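Local structure of tRNA (adenine(58)-N(1))-methyltransferase TrmI (Thermus thermophilus, 2PWY) at residues H32-V37 with T53-L59. The protein catalyses the S-adenosyl-L-methionine-dependent methylation of adenosine 58 in tRNA at N1, and is required for cell growth at extreme temperatures. Residues are numbered along the deposited sequence; the frame is centred on the assembly and turned at random.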
ATOM      1  N   HIS A  32     -24.491  15.899 -25.910  1.00 21.84           N
ATOM      2  CA  HIS A  32     -24.105  16.187 -24.533  1.00 22.34           C
ATOM      3  C   HIS A  32     -25.130  17.133 -23.928  1.00 22.81           C
ATOM      4  O   HIS A  32     -25.662  17.996 -24.634  1.00 22.53           O
ATOM      5  CB  HIS A  32     -22.707  16.812 -24.498  1.00 22.62           C
ATOM      6  CG  HIS A  32     -22.131  16.929 -23.125  1.00 22.87           C
ATOM      7  ND1 HIS A  32     -22.366  18.019 -22.313  1.00 24.02           N
ATOM      8  CD2 HIS A  32     -21.333  16.097 -22.419  1.00 23.15           C
ATOM      9  CE1 HIS A  32     -21.734  17.851 -21.165  1.00 23.55           C
ATOM     10  NE2 HIS A  32     -21.096  16.694 -21.205  1.00 23.61           N
ATOM     11  N   HIS A  33     -25.390  16.984 -22.629  1.00 23.28           N
ATOM     12  CA  HIS A  33     -26.503  17.696 -21.980  1.00 24.33           C
ATOM     13  C   HIS A  33     -26.433  19.233 -22.020  1.00 24.07           C
ATOM     14  O   HIS A  33     -27.470  19.910 -22.020  1.00 24.87           O
ATOM     15  CB  HIS A  33     -26.782  17.161 -20.564  1.00 25.00           C
ATOM     16  CG  HIS A  33     -25.803  17.617 -19.525  1.00 26.96           C
ATOM     17  ND1 HIS A  33     -24.528  17.100 -19.419  1.00 29.02           N
ATOM     18  CD2 HIS A  33     -25.927  18.519 -18.520  1.00 28.77           C
ATOM     19  CE1 HIS A  33     -23.903  17.677 -18.406  1.00 29.87           C
ATOM     20  NE2 HIS A  33     -24.731  18.542 -17.843  1.00 29.62           N
ATOM     21  N   LYS A  34     -25.226  19.782 -22.069  1.00 23.33           N
ATOM     22  CA  LYS A  34     -25.084  21.238 -22.174  1.00 22.12           C
ATOM     23  C   LYS A  34     -24.741  21.713 -23.589  1.00 20.88           C
ATOM     24  O   LYS A  34     -24.214  22.806 -23.779  1.00 19.68           O
ATOM     25  CB  LYS A  34     -24.097  21.775 -21.134  1.00 22.43           C
ATOM     26  CG  LYS A  34     -24.690  21.884 -19.722  1.00 24.21           C
ATOM     27  CD  LYS A  34     -23.954  22.930 -18.897  1.00 26.48           C
ATOM     28  CE  LYS A  34     -24.051  22.677 -17.399  1.00 28.50           C
ATOM     29  NZ  LYS A  34     -25.400  22.992 -16.849  1.00 28.98           N
ATOM     30  N   GLY A  35     -25.073  20.899 -24.586  1.00 20.08           N
ATOM     31  CA  GLY A  35     -24.894  21.319 -25.968  1.00 19.57           C
ATOM     32  C   GLY A  35     -24.201  20.280 -26.820  1.00 19.33           C
ATOM     33  O   GLY A  35     -23.109  19.801 -26.477  1.00 18.64           O
ATOM     34  N   SER A  36     -24.853  19.925 -27.927  1.00 19.00           N
ATOM     35  CA  SER A  36     -24.269  19.026 -28.915  1.00 19.40           C
ATOM     36  C   SER A  36     -23.254  19.764 -29.781  1.00 19.07           C
ATOM     37  O   SER A  36     -23.376  20.972 -30.010  1.00 19.28           O
ATOM     38  CB  SER A  36     -25.359  18.400 -29.778  1.00 19.72           C
ATOM     39  OG  SER A  36     -26.164  17.533 -28.995  1.00 22.99           O
ATOM     40  N   VAL A  37     -22.247  19.032 -30.253  1.00 18.30           N
ATOM     41  CA  VAL A  37     -21.141  19.624 -30.998  1.00 17.79           C
ATOM     42  C   VAL A  37     -20.882  18.790 -32.249  1.00 17.42           C
ATOM     43  O   VAL A  37     -20.687  17.580 -32.137  1.00 17.41           O
ATOM     44  CB  VAL A  37     -19.842  19.682 -30.134  1.00 17.57           C
ATOM     45  CG1 VAL A  37     -18.687  20.288 -30.924  1.00 17.58           C
ATOM     46  CG2 VAL A  37     -20.073  20.479 -28.848  1.00 17.47           C
ATOM     47  N   THR A  53     -19.443  25.235 -24.913  1.00 15.14           N
ATOM     48  CA  THR A  53     -20.872  25.042 -25.170  1.00 14.71           C
ATOM     49  C   THR A  53     -21.713  25.923 -24.229  1.00 14.63           C
ATOM     50  O   THR A  53     -21.364  27.091 -24.016  1.00 14.50           O
ATOM     51  CB  THR A  53     -21.265  23.547 -25.135  1.00 14.63           C
ATOM     52  OG1 THR A  53     -21.003  23.020 -23.838  1.00 13.97           O
ATOM     53  CG2 THR A  53     -20.442  22.749 -26.158  1.00 14.06           C
ATOM     54  N   HIS A  54     -22.811  25.388 -23.689  1.00 14.09           N
ATOM     55  CA  HIS A  54     -23.748  26.197 -22.894  1.00 14.60           C
ATOM     56  C   HIS A  54     -23.475  26.204 -21.401  1.00 15.38           C
ATOM     57  O   HIS A  54     -22.862  25.271 -20.870  1.00 15.35           O
ATOM     58  CB  HIS A  54     -25.189  25.733 -23.119  1.00 14.52           C
ATOM     59  CG  HIS A  54     -25.643  25.890 -24.531  1.00 14.28           C
ATOM     60  ND1 HIS A  54     -25.887  27.122 -25.099  1.00 14.67           N
ATOM     61  CD2 HIS A  54     -25.882  24.973 -25.496  1.00 12.88           C
ATOM     62  CE1 HIS A  54     -26.269  26.958 -26.353  1.00 13.94           C
ATOM     63  NE2 HIS A  54     -26.273  25.662 -26.620  1.00 13.37           N
ATOM     64  N   LEU A  55     -23.940  27.270 -20.747  1.00 16.04           N
ATOM     65  CA  LEU A  55     -23.915  27.397 -19.284  1.00 16.69           C
ATOM     66  C   LEU A  55     -22.543  27.116 -18.660  1.00 17.43           C
ATOM     67  O   LEU A  55     -22.435  26.376 -17.670  1.00 17.79           O
ATOM     68  CB  LEU A  55     -25.010  26.518 -18.668  1.00 16.51           C
ATOM     69  CG  LEU A  55     -26.430  26.853 -19.156  1.00 17.20           C
ATOM     70  CD1 LEU A  55     -27.432  25.811 -18.695  1.00 18.21           C
ATOM     71  CD2 LEU A  55     -26.854  28.250 -18.706  1.00 16.61           C
ATOM     72  N   GLY A  56     -21.500  27.702 -19.252  1.00 17.36           N
ATOM     73  CA  GLY A  56     -20.129  27.548 -18.761  1.00 18.11           C
ATOM     74  C   GLY A  56     -19.441  26.228 -19.080  1.00 18.17           C
ATOM     75  O   GLY A  56     -18.270  26.030 -18.715  1.00 18.77           O
ATOM     76  N   GLU A  57     -20.152  25.321 -19.751  1.00 18.12           N
ATOM     77  CA  GLU A  57     -19.580  24.034 -20.144  1.00 18.02           C
ATOM     78  C   GLU A  57     -18.502  24.216 -21.206  1.00 18.15           C
ATOM     79  O   GLU A  57     -18.566  25.122 -22.042  1.00 17.85           O
ATOM     80  CB  GLU A  57     -20.665  23.067 -20.624  1.00 17.86           C
ATOM     81  CG  GLU A  57     -20.202  21.654 -20.996  1.00 18.43           C
ATOM     82  CD  GLU A  57     -19.600  20.888 -19.829  1.00 17.52           C
ATOM     83  OE1 GLU A  57     -20.309  20.034 -19.243  1.00 19.81           O
ATOM     84  OE2 GLU A  57     -18.422  21.132 -19.498  1.00 18.41           O
ATOM     85  N   GLU A  58     -17.511  23.331 -21.151  1.00 18.42           N
ATOM     86  CA  GLU A  58     -16.397  23.349 -22.060  1.00 18.84           C
ATOM     87  C   GLU A  58     -15.923  21.911 -22.211  1.00 18.28           C
ATOM     88  O   GLU A  58     -15.661  21.223 -21.217  1.00 18.81           O
ATOM     89  CB  GLU A  58     -15.292  24.239 -21.498  1.00 19.76           C
ATOM     90  CG  GLU A  58     -14.109  24.436 -22.414  1.00 22.48           C
ATOM     91  CD  GLU A  58     -13.243  25.584 -21.963  1.00 25.69           C
ATOM     92  OE1 GLU A  58     -12.299  25.361 -21.170  1.00 27.20           O
ATOM     93  OE2 GLU A  58     -13.518  26.717 -22.404  1.00 26.87           O
ATOM     94  N   LEU A  59     -15.847  21.460 -23.456  1.00 17.50           N
ATOM     95  CA  LEU A  59     -15.342  20.133 -23.766  1.00 16.69           C
ATOM     96  C   LEU A  59     -13.884  20.247 -24.175  1.00 16.37           C
ATOM     97  O   LEU A  59     -13.565  20.884 -25.183  1.00 16.69           O
ATOM     98  CB  LEU A  59     -16.157  19.498 -24.902  1.00 17.12           C
ATOM     99  CG  LEU A  59     -17.667  19.403 -24.633  1.00 17.39           C
ATOM    100  CD1 LEU A  59     -18.403  18.942 -25.874  1.00 17.67           C
ATOM    101  CD2 LEU A  59     -17.966  18.477 -23.443  1.00 17.67           C
TER
HETATM  102  O   HOH W   1     -21.772  20.312 -24.127  1.00 17.54           O
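Two turns of the small N-terminal domain and the chain just beyond them meet through a backbone hydrogen bond, a bridging water and a small apolar cluster: the type I turn His32-Gly35 and the type I' hairpin turn His54-Glu57. His54 N donates to Lys34 O at 2.9 Å, almost in line with the carbonyl; Thr53 OG1 lies 3.2 Å from the same Lys34 O, a weak bond at most. A water ties Thr53 OG1 to Gly35 O, to which it donates at 2.8 Å. Gly35, at backbone angles that call for glycine, lets its CA lie against the edge of the His54 ring at CD2. The aliphatic part of Lys34 crosses Glu57 at about a right angle, CB to CB 3.7 Å, and its CD then passes Leu55 CB. With CG anti to the backbone N (chi1 -177°) and a bend at chi2, Glu57 brings OE1 to 3.2 Å from His32 CE1, carboxylate and ring 80° apart, while OE2 accepts from Glu58 N through its anti lone pair and from Arg15 N. With an alanine at Glu57, both amides would probably lose this acceptor, and His32 CE1 the carboxylate beside it. Leu59 CD2 sits 4.2 Å over the centre of the His32 ring in a CH-pi contact, and His32 NE2 is hydrogen-bonded to Asp14 OD2. Leu59 CD1 meets Val37 CG2 tip to tip, and Thr53 CG2 packs across that same methyl. The contact joins the loop between strands 29-30 and 37-38 to the turn of hairpin 50-52/58-62, part of the four-stranded antiparallel sheet, with Val51 packing beside Val37 and Phe30 beside Leu59.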